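Local coordinates for protein MPT synthase subunit 2 (Burkholderia ambifaria, PDB 7L32) that probably serves as the catalytic large subunit of molybdopterin synthase, which puts sulfur into the precursor of the molybdenum cofactor to give molybdopterin, at residues 26-29 and 30-33; 75-78 and 79-83; 120-123 and 124-128; 149-152 and 153-156. All coordinates share one frame; numbering follows the deposited sequence. Where two conformers were deposited one is given.

Contact 1: 26-29 and 30-33; sequences AALR and ARNP
Ala30, Arg31 and Leu28 carry most of this contact, which is the C-terminal turn of helix 21-30 running out into the loop that precedes strand 37-44. Ala30 N still makes a regular helical bond to Ala26 O at 2.9 Å, and the methyl of Ala30 rests near the carbonyl oxygens of Ala26 and Ala27. One residue on, Arg31 N reaches Ala27 O at 3.1 Å, but the bond is bent, with an N-H...O angle of 136°, and a second, weak one goes to Leu28 O. The turn is therefore tightening, and Asn32 N completes the change by bonding to Arg29 O three residues back.

The Arg31 side chain folds back along the helix because its chain bends at chi3 (-59°). This lays one face of the guanidinium over Leu28 CA, which sits off-centre toward the rim, while NH1 lies 3.5 Å from Ala27 CB and NH2 lies 3.6 Å from Leu28 CD1. Leu28 crosses Arg31 at about a right angle and packs inward on Ala105 and Val107 of strand 100-108.

Asn32 turns its amide back onto the last turn and also bonds through ND2 to Asp85, tying the helix end to strand 85-91. Within the turn, Asn32 ND2 meets Leu28 O at 2.9 Å with a nearly straight N-H...O angle of 168°, the oxygen lying in the plane of the amide.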
loop_
_atom_site.group_PDB
_atom_site.type_symbol
_atom_site.label_atom_id
_atom_site.label_comp_id
_atom_site.label_asym_id
_atom_site.label_seq_id
_atom_site.Cartn_x
_atom_site.Cartn_y
_atom_site.Cartn_z
ATOM N N ALA A 26 12.124 0.007 4.797
ATOM C CA ALA A 26 13.204 -0.849 5.291
ATOM C C ALA A 26 13.313 -0.797 6.812
ATOM O O ALA A 26 13.535 -1.829 7.460
ATOM C CB ALA A 26 14.539 -0.451 4.663
ATOM N N ALA A 27 13.164 0.389 7.402
ATOM C CA ALA A 27 13.232 0.486 8.856
ATOM C C ALA A 27 12.068 -0.253 9.517
ATOM O O ALA A 27 12.265 -0.931 10.533
ATOM C CB ALA A 27 13.270 1.952 9.284
ATOM N N LEU A 28 10.855 -0.148 8.953
ATOM C CA LEU A 28 9.717 -0.885 9.508
ATOM C C LEU A 28 9.962 -2.394 9.456
ATOM O O LEU A 28 9.690 -3.110 10.429
ATOM C CB LEU A 28 8.423 -0.520 8.764
ATOM C CG LEU A 28 7.140 -1.164 9.304
ATOM C CD1 LEU A 28 6.916 -0.735 10.761
ATOM C CD2 LEU A 28 5.882 -0.851 8.446
ATOM N N ARG A 29 10.485 -2.898 8.333
ATOM C CA ARG A 29 10.800 -4.322 8.238
ATOM C C ARG A 29 11.868 -4.719 9.247
ATOM O O ARG A 29 11.812 -5.808 9.835
ATOM C CB ARG A 29 11.270 -4.670 6.821
ATOM C CG ARG A 29 10.245 -4.464 5.731
ATOM C CD ARG A 29 10.726 -5.148 4.444
ATOM N NE ARG A 29 9.715 -5.174 3.395
ATOM C CZ ARG A 29 8.719 -6.049 3.331
ATOM N NH1 ARG A 29 8.532 -6.951 4.276
ATOM N NH2 ARG A 29 7.898 -6.027 2.281
ATOM N N ALA A 30 12.861 -3.852 9.456
ATOM C CA ALA A 30 13.915 -4.161 10.415
ATOM C C ALA A 30 13.385 -4.238 11.846
ATOM O O ALA A 30 14.007 -4.891 12.688
ATOM C CB ALA A 30 15.044 -3.129 10.327
ATOM N N ARG A 31 12.273 -3.572 12.150
ATOM C CA ARG A 31 11.657 -3.668 13.470
ATOM C C ARG A 31 10.698 -4.847 13.589
ATOM O O ARG A 31 10.124 -5.047 14.667
ATOM C CB ARG A 31 10.931 -2.357 13.843
ATOM C CG ARG A 31 11.888 -1.164 13.971
ATOM C CD ARG A 31 11.173 0.094 14.516
ATOM N NE ARG A 31 10.046 0.546 13.705
ATOM C CZ ARG A 31 10.175 1.336 12.646
ATOM N NH1 ARG A 31 11.370 1.695 12.190
ATOM N NH2 ARG A 31 9.083 1.802 12.047
ATOM N N ASN A 32 10.501 -5.611 12.511
ATOM C CA ASN A 32 9.525 -6.705 12.468
ATOM C C ASN A 32 10.125 -7.887 11.712
ATOM O O ASN A 32 9.718 -8.211 10.585
ATOM C CB ASN A 32 8.209 -6.224 11.855
ATOM C CG ASN A 32 7.543 -5.177 12.722
ATOM O OD1 ASN A 32 6.852 -5.525 13.686
ATOM N ND2 ASN A 32 7.807 -3.892 12.444
ATOM N N PRO A 33 11.101 -8.569 12.318
ATOM C CA PRO A 33 11.901 -9.555 11.567
ATOM C C PRO A 33 11.144 -10.808 11.115
ATOM O O PRO A 33 11.665 -11.530 10.250
ATOM C CB PRO A 33 13.030 -9.910 12.548
ATOM C CG PRO A 33 12.441 -9.625 13.932
ATOM C CD PRO A 33 11.579 -8.397 13.711
#

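Contact 2: 75-78 and 79-83; sequences AEAG and RRWPG
Glu76 is gripped by two arginines one turn further along helix 65-80, forming a salt-bridge network at the C-terminal end of that helix. Arg79 binds side-on: NE donates to Glu76 OE1 at 2.9 Å and NH2 to Glu76 OE2 at 2.8 Å, both oxygens being met on their syn sides and the carboxylate and guanidinium planes lying 30° apart. The bend at chi2 of Glu76 (64°) swings the carboxylate toward these donors. Arg80 comes from another direction, its NE giving a 2.8 Å bond to the anti side of Glu76 OE2 with the planes turned 78° apart. A water donates to the same OE2 and accepts from Arg80 NH2, while Arg80 NH1 is bonded to the carbonyl of Trp157.

Backbone pairing is regular up to Trp81. Ala75 O, Glu76 O and Ala77 O accept from Arg79 N, Arg80 N and Trp81 N, the last at 2.9 Å. Trp81 then leaves helical geometry, and its CE3 lies 3.3 Å from Ala77 O. At Gly78 O, Pro82 has no N-H to offer; Pro82 CA makes a C-H...O contact at 3.5 Å instead, and a water bridges Gly78 O, weakly, to Gly83 N.

With two arginines and a water on one carboxylate, Glu76 is probably held in its ionised form and fixed in rotation.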
loop_
_atom_site.group_PDB
_atom_site.type_symbol
_atom_site.label_atom_id
_atom_site.label_comp_id
_atom_site.label_asym_id
_atom_site.label_seq_id
_atom_site.Cartn_x
_atom_site.Cartn_y
_atom_site.Cartn_z
ATOM N N ALA A 75 -2.348 3.008 17.687
ATOM C CA ALA A 75 -2.641 2.087 18.782
ATOM C C ALA A 75 -3.976 1.372 18.569
ATOM O O ALA A 75 -4.091 0.168 18.832
ATOM C CB ALA A 75 -2.642 2.838 20.126
ATOM N N GLU A 76 -4.997 2.102 18.106
ATOM C CA GLU A 76 -6.296 1.487 17.813
ATOM C C GLU A 76 -6.202 0.487 16.661
ATOM O O GLU A 76 -6.831 -0.579 16.712
ATOM C CB GLU A 76 -7.344 2.560 17.508
ATOM C CG GLU A 76 -8.698 2.019 17.008
ATOM C CD GLU A 76 -9.451 1.159 18.041
ATOM O OE1 GLU A 76 -9.073 1.096 19.241
ATOM O OE2 GLU A 76 -10.451 0.535 17.646
ATOM N N ALA A 77 -5.416 0.799 15.622
ATOM C CA ALA A 77 -5.172 -0.200 14.579
ATOM C C ALA A 77 -4.566 -1.464 15.173
ATOM O O ALA A 77 -4.944 -2.580 14.794
ATOM C CB ALA A 77 -4.254 0.357 13.482
ATOM N N GLY A 78 -3.609 -1.307 16.101
ATOM C CA GLY A 78 -3.015 -2.463 16.747
ATOM C C GLY A 78 -3.986 -3.243 17.616
ATOM O O GLY A 78 -3.840 -4.463 17.775
ATOM N N ARG A 79 -4.964 -2.557 18.221
ATOM C CA ARG A 79 -5.993 -3.250 18.996
ATOM C C ARG A 79 -6.887 -4.089 18.086
ATOM O O ARG A 79 -7.298 -5.195 18.453
ATOM C CB ARG A 79 -6.848 -2.230 19.761
ATOM C CG ARG A 79 -7.777 -2.849 20.827
ATOM C CD ARG A 79 -8.830 -1.861 21.342
ATOM N NE ARG A 79 -9.734 -1.488 20.262
ATOM C CZ ARG A 79 -10.734 -2.252 19.833
ATOM N NH1 ARG A 79 -11.008 -3.419 20.401
ATOM N NH2 ARG A 79 -11.473 -1.841 18.800
ATOM N N ARG A 80 -7.226 -3.560 16.914
ATOM C CA ARG A 80 -8.137 -4.255 16.006
ATOM C C ARG A 80 -7.449 -5.409 15.284
ATOM O O ARG A 80 -8.078 -6.440 15.028
ATOM C CB ARG A 80 -8.710 -3.282 14.984
ATOM C CG ARG A 80 -9.732 -2.277 15.547
ATOM C CD ARG A 80 -10.050 -1.183 14.529
ATOM N NE ARG A 80 -11.057 -0.237 15.023
ATOM C CZ ARG A 80 -12.240 -0.048 14.463
ATOM N NH1 ARG A 80 -12.602 -0.711 13.363
ATOM N NH2 ARG A 80 -13.070 0.849 14.991
ATOM N N TRP A 81 -6.172 -5.252 14.946
ATOM C CA TRP A 81 -5.405 -6.269 14.215
ATOM C C TRP A 81 -4.156 -6.573 15.027
ATOM O O TRP A 81 -3.071 -6.039 14.751
ATOM C CB TRP A 81 -5.047 -5.808 12.794
ATOM C CG TRP A 81 -6.250 -5.617 11.905
ATOM C CD1 TRP A 81 -6.942 -6.595 11.216
ATOM C CD2 TRP A 81 -6.924 -4.379 11.631
ATOM N NE1 TRP A 81 -8.000 -6.029 10.539
ATOM C CE2 TRP A 81 -8.008 -4.672 10.773
ATOM C CE3 TRP A 81 -6.716 -3.048 12.041
ATOM C CZ2 TRP A 81 -8.892 -3.683 10.307
ATOM C CZ3 TRP A 81 -7.587 -2.056 11.570
ATOM C CH2 TRP A 81 -8.672 -2.385 10.721
ATOM N N PRO A 82 -4.279 -7.410 16.058
ATOM C CA PRO A 82 -3.102 -7.746 16.871
ATOM C C PRO A 82 -1.998 -8.331 15.998
ATOM O O PRO A 82 -2.265 -9.084 15.057
ATOM C CB PRO A 82 -3.646 -8.778 17.870
ATOM C CG PRO A 82 -5.117 -8.433 17.986
ATOM C CD PRO A 82 -5.519 -8.001 16.597
ATOM N N GLY A 83 -0.756 -7.932 16.278
ATOM C CA GLY A 83 0.398 -8.439 15.555
ATOM C C GLY A 83 0.889 -7.568 14.407
ATOM O O GLY A 83 1.901 -7.911 13.785
HETATM O O HOH W 1 -13.086 1.276 17.847
HETATM O O HOH W 2 -0.450 -4.970 17.085
#

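Contact 3: 120-123 and 124-128; sequences FVMD and YLKTE
Phe120 and Tyr124, four residues apart, form the aromatic part of this contact. Their side chains run alongside each other, with Phe120 CZ 3.6 Å from Tyr124 CD2, the ring centroids 5.7 Å apart and the planes inclined at 71°. Each ring carries CG anti to its own backbone nitrogen (chi1 172° and -161°), which sends the two off the helix in the same direction. Phe120 also meets Trp157 edge-to-face.

The aliphatic contact lies between Met122 and Lys126: bends at chi2 and chi3 bring Met122 CE to 3.8 Å from Lys126 CE, and Arg111 of the second subunit packs on both residues. These turns belong to helix 111-128, whose buried residues Val121 and Leu125 face strands 85-91 and 100-108 in the alpha/beta part of the MoaE fold.

Among the polar interactions, regular helical bonds join Tyr124 N to Phe120 O, Leu125 N to Val121 O (2.8 Å) and Lys126 N to Met122 O. Asp123 O accepts twice, from Thr127 OG1 at 2.9 Å and from Thr127 N at 3.1 Å, the donors arriving from opposite faces of the carbonyl plane. The Asp123 carboxylate is satisfied by Trp157 NE1 at OD2 and by a salt bridge from OD1 to Arg111 of the second subunit.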
loop_
_atom_site.group_PDB
_atom_site.type_symbol
_atom_site.label_atom_id
_atom_site.label_comp_id
_atom_site.label_asym_id
_atom_site.label_seq_id
_atom_site.Cartn_x
_atom_site.Cartn_y
_atom_site.Cartn_z
ATOM N N PHE A 120 -7.478 1.640 7.326
ATOM C CA PHE A 120 -8.081 2.159 8.560
ATOM C C PHE A 120 -7.298 3.361 9.093
ATOM O O PHE A 120 -7.889 4.389 9.478
ATOM C CB PHE A 120 -8.156 1.040 9.617
ATOM C CG PHE A 120 -8.577 1.532 10.986
ATOM C CD1 PHE A 120 -9.917 1.670 11.303
ATOM C CD2 PHE A 120 -7.624 1.844 11.957
ATOM C CE1 PHE A 120 -10.327 2.179 12.564
ATOM C CE2 PHE A 120 -8.012 2.333 13.205
ATOM C CZ PHE A 120 -9.365 2.500 13.521
ATOM N N VAL A 121 -5.971 3.237 9.159
ATOM C CA VAL A 121 -5.148 4.339 9.671
ATOM C C VAL A 121 -5.314 5.578 8.794
ATOM O O VAL A 121 -5.448 6.695 9.306
ATOM C CB VAL A 121 -3.665 3.913 9.787
ATOM C CG1 VAL A 121 -2.756 5.137 10.081
ATOM C CG2 VAL A 121 -3.463 2.844 10.897
ATOM N N MET A 122 -5.321 5.406 7.464
ATOM C CA MET A 122 -5.507 6.552 6.568
ATOM C C MET A 122 -6.877 7.198 6.761
ATOM O O MET A 122 -6.984 8.437 6.819
ATOM C CB MET A 122 -5.328 6.146 5.083
ATOM C CG MET A 122 -3.843 6.131 4.605
ATOM S SD MET A 122 -3.024 7.753 4.825
ATOM C CE MET A 122 -4.051 8.772 3.785
ATOM N N ASP A 123 -7.941 6.384 6.860
ATOM C CA ASP A 123 -9.289 6.932 7.057
ATOM C C ASP A 123 -9.368 7.732 8.357
ATOM O O ASP A 123 -9.941 8.823 8.396
ATOM C CB ASP A 123 -10.326 5.807 7.099
ATOM C CG ASP A 123 -10.631 5.225 5.724
ATOM O OD1 ASP A 123 -10.298 5.855 4.691
ATOM O OD2 ASP A 123 -11.208 4.123 5.703
ATOM N N TYR A 124 -8.839 7.165 9.441
ATOM C CA TYR A 124 -8.886 7.820 10.755
ATOM C C TYR A 124 -8.008 9.068 10.763
ATOM O O TYR A 124 -8.403 10.125 11.290
ATOM C CB TYR A 124 -8.418 6.797 11.801
ATOM C CG TYR A 124 -8.742 6.981 13.270
ATOM C CD1 TYR A 124 -9.253 8.176 13.770
ATOM C CD2 TYR A 124 -8.439 5.965 14.183
ATOM C CE1 TYR A 124 -9.505 8.338 15.140
ATOM C CE2 TYR A 124 -8.692 6.116 15.558
ATOM C CZ TYR A 124 -9.222 7.308 16.025
ATOM O OH TYR A 124 -9.471 7.475 17.377
ATOM N N LEU A 125 -6.826 8.973 10.153
ATOM C CA LEU A 125 -5.951 10.137 10.001
ATOM C C LEU A 125 -6.663 11.277 9.276
ATOM O O LEU A 125 -6.676 12.429 9.747
ATOM C CB LEU A 125 -4.682 9.720 9.236
ATOM C CG LEU A 125 -3.556 10.733 8.988
ATOM C CD1 LEU A 125 -2.236 9.966 8.769
ATOM C CD2 LEU A 125 -3.828 11.654 7.785
ATOM N N LYS A 126 -7.254 10.977 8.114
ATOM C CA LYS A 126 -7.829 12.030 7.272
ATOM C C LYS A 126 -9.051 12.680 7.916
ATOM O O LYS A 126 -9.325 13.868 7.681
ATOM C CB LYS A 126 -8.177 11.460 5.894
ATOM C CG LYS A 126 -6.951 11.224 5.011
ATOM C CD LYS A 126 -6.336 12.573 4.578
ATOM C CE LYS A 126 -5.095 12.412 3.689
ATOM N NZ LYS A 126 -4.505 13.743 3.214
ATOM N N THR A 127 -9.769 11.947 8.757
ATOM C CA THR A 127 -10.964 12.492 9.377
ATOM C C THR A 127 -10.725 13.042 10.776
ATOM O O THR A 127 -11.495 13.908 11.218
ATOM C CB THR A 127 -12.079 11.426 9.414
ATOM O OG1 THR A 127 -11.657 10.299 10.198
ATOM C CG2 THR A 127 -12.407 10.951 7.996
ATOM N N GLU A 128 -9.672 12.608 11.484
ATOM C CA GLU A 128 -9.531 13.016 12.881
ATOM C C GLU A 128 -8.221 13.698 13.278
ATOM O O GLU A 128 -8.204 14.370 14.316
ATOM C CB GLU A 128 -9.752 11.815 13.817
ATOM C CG GLU A 128 -11.177 11.248 13.768
ATOM C CD GLU A 128 -12.240 12.263 14.152
ATOM O OE1 GLU A 128 -12.011 13.054 15.100
ATOM O OE2 GLU A 128 -13.307 12.274 13.500
#

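Contact 4: 149-152 and 153-156; sequences TDDA and ALAR
Asp150 meets Ala153 three residues on, and by this contact it caps the short helix 151-156. As the N-cap residue it turns its carboxylate back to the first turn: OD1 accepts from Ala153 N at 2.8 Å, and more weakly from Ala152 N at 3.2 Å. The torsion chi1 of -165° places CG beside the carbonyl carbon of Asp150, close enough to the first turn for OD1 to reach both amides. Ala153 N lies well above the carboxylate plane, 53° out of it, and the Ala153 methyl packs against the same group, 3.4 Å from Asp150 CG.

Leu154 takes a chi1 of -65°, with CG anti to its own carbonyl carbon, and this directs the branch point back over the N-terminal residues. Leu154 CG thus comes to 3.2 Å from Asp150 O, the oxygen to which Leu154 N also bonds at 3.3 Å. The side chain of Asp151 slants across Leu154 only loosely, its OD1 4.2 Å from Leu154 CD1. The next backbone bonds, Ala155 N to Asp151 O at 3.3 Å and Arg156 N to Ala152 O at 2.9 Å, carry the helix onward.

The extended Arg156 chain carries its guanidinium away from the turn, where NH1 forms a salt bridge with Glu119. Around the contact, Asp150 and Ala153 lie against Thr127 and Asp123 of helix 111-128, Arg156 packs on Arg156 of the second subunit, and the whole helix follows strand 141-145 in the chain.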
loop_
_atom_site.group_PDB
_atom_site.type_symbol
_atom_site.label_atom_id
_atom_site.label_comp_id
_atom_site.label_asym_id
_atom_site.label_seq_id
_atom_site.Cartn_x
_atom_site.Cartn_y
_atom_site.Cartn_z
ATOM N N THR A 149 -14.456 14.634 6.101
ATOM C CA THR A 149 -15.541 13.770 6.551
ATOM C C THR A 149 -15.646 12.594 5.585
ATOM O O THR A 149 -15.592 12.781 4.364
ATOM C CB THR A 149 -16.867 14.533 6.637
ATOM O OG1 THR A 149 -17.202 15.069 5.354
ATOM C CG2 THR A 149 -16.753 15.675 7.643
ATOM N N ASP A 150 -15.749 11.381 6.122
ATOM C CA ASP A 150 -15.972 10.191 5.303
ATOM C C ASP A 150 -17.050 9.397 6.031
ATOM O O ASP A 150 -16.747 8.631 6.951
ATOM C CB ASP A 150 -14.674 9.387 5.138
ATOM C CG ASP A 150 -14.742 8.335 4.012
ATOM O OD1 ASP A 150 -15.790 7.669 3.836
ATOM O OD2 ASP A 150 -13.718 8.160 3.308
ATOM N N ASP A 151 -18.286 9.467 5.553
ATOM C CA ASP A 151 -19.325 8.750 6.270
ATOM C C ASP A 151 -19.377 7.288 5.876
ATOM O O ASP A 151 -19.805 6.455 6.687
ATOM C CB ASP A 151 -20.693 9.389 6.007
ATOM C CG ASP A 151 -20.811 10.780 6.601
ATOM O OD1 ASP A 151 -20.240 11.007 7.691
ATOM O OD2 ASP A 151 -21.469 11.630 5.977
ATOM N N ALA A 152 -18.808 6.926 4.727
ATOM C CA ALA A 152 -18.832 5.515 4.379
ATOM C C ALA A 152 -17.753 4.767 5.141
ATOM O O ALA A 152 -17.972 3.627 5.571
ATOM C CB ALA A 152 -18.615 5.342 2.878
ATOM N N ALA A 153 -16.617 5.426 5.383
ATOM C CA ALA A 153 -15.553 4.801 6.159
ATOM C C ALA A 153 -15.984 4.607 7.604
ATOM O O ALA A 153 -15.704 3.562 8.209
ATOM C CB ALA A 153 -14.275 5.642 6.073
ATOM N N LEU A 154 -16.681 5.597 8.169
ATOM C CA LEU A 154 -17.128 5.477 9.554
ATOM C C LEU A 154 -18.048 4.283 9.725
ATOM O O LEU A 154 -17.910 3.515 10.682
ATOM C CB LEU A 154 -17.872 6.741 9.981
ATOM C CG LEU A 154 -17.135 8.076 10.066
ATOM C CD1 LEU A 154 -18.025 9.124 10.718
ATOM C CD2 LEU A 154 -15.825 7.906 10.820
ATOM N N ALA A 155 -18.975 4.092 8.785
ATOM C CA ALA A 155 -19.846 2.931 8.859
ATOM C C ALA A 155 -19.042 1.652 8.683
ATOM O O ALA A 155 -19.270 0.667 9.395
ATOM C CB ALA A 155 -20.955 3.035 7.809
ATOM N N ARG A 156 -18.074 1.664 7.760
ATOM C CA ARG A 156 -17.271 0.473 7.505
ATOM C C ARG A 156 -16.545 0.020 8.761
ATOM O O ARG A 156 -16.463 -1.179 9.041
ATOM C CB ARG A 156 -16.257 0.742 6.385
ATOM C CG ARG A 156 -15.247 -0.393 6.225
ATOM C CD ARG A 156 -14.285 -0.169 5.048
ATOM N NE ARG A 156 -13.427 -1.329 4.818
ATOM C CZ ARG A 156 -12.422 -1.350 3.947
ATOM N NH1 ARG A 156 -12.102 -0.283 3.233
ATOM N NH2 ARG A 156 -11.717 -2.467 3.793
#

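From the N terminus the four contacts follow in series, without nesting or crossing; each is a local contact between residues three to five apart, and none closes a long loop. Contact 1 ends helix 21-30 and contact 2 ends helix 65-80; their centres are about 17 Å apart and they do not touch. Contact 3, in helix 111-128, touches contact 2 before it and contact 4 after it. Phe120 and Val121 pack on Glu76, Ala77, Arg80 and Trp81 of contact 2, joining helices 65-80 and 111-128. On contact 4, Asp123 OD2 lies 3.4 Å from Ala153 CB, bringing in helix 151-156. Contacts 1 and 4 lie on opposite sides of the chain's centre, and contacts 1, 3 and 4 touch the second subunit.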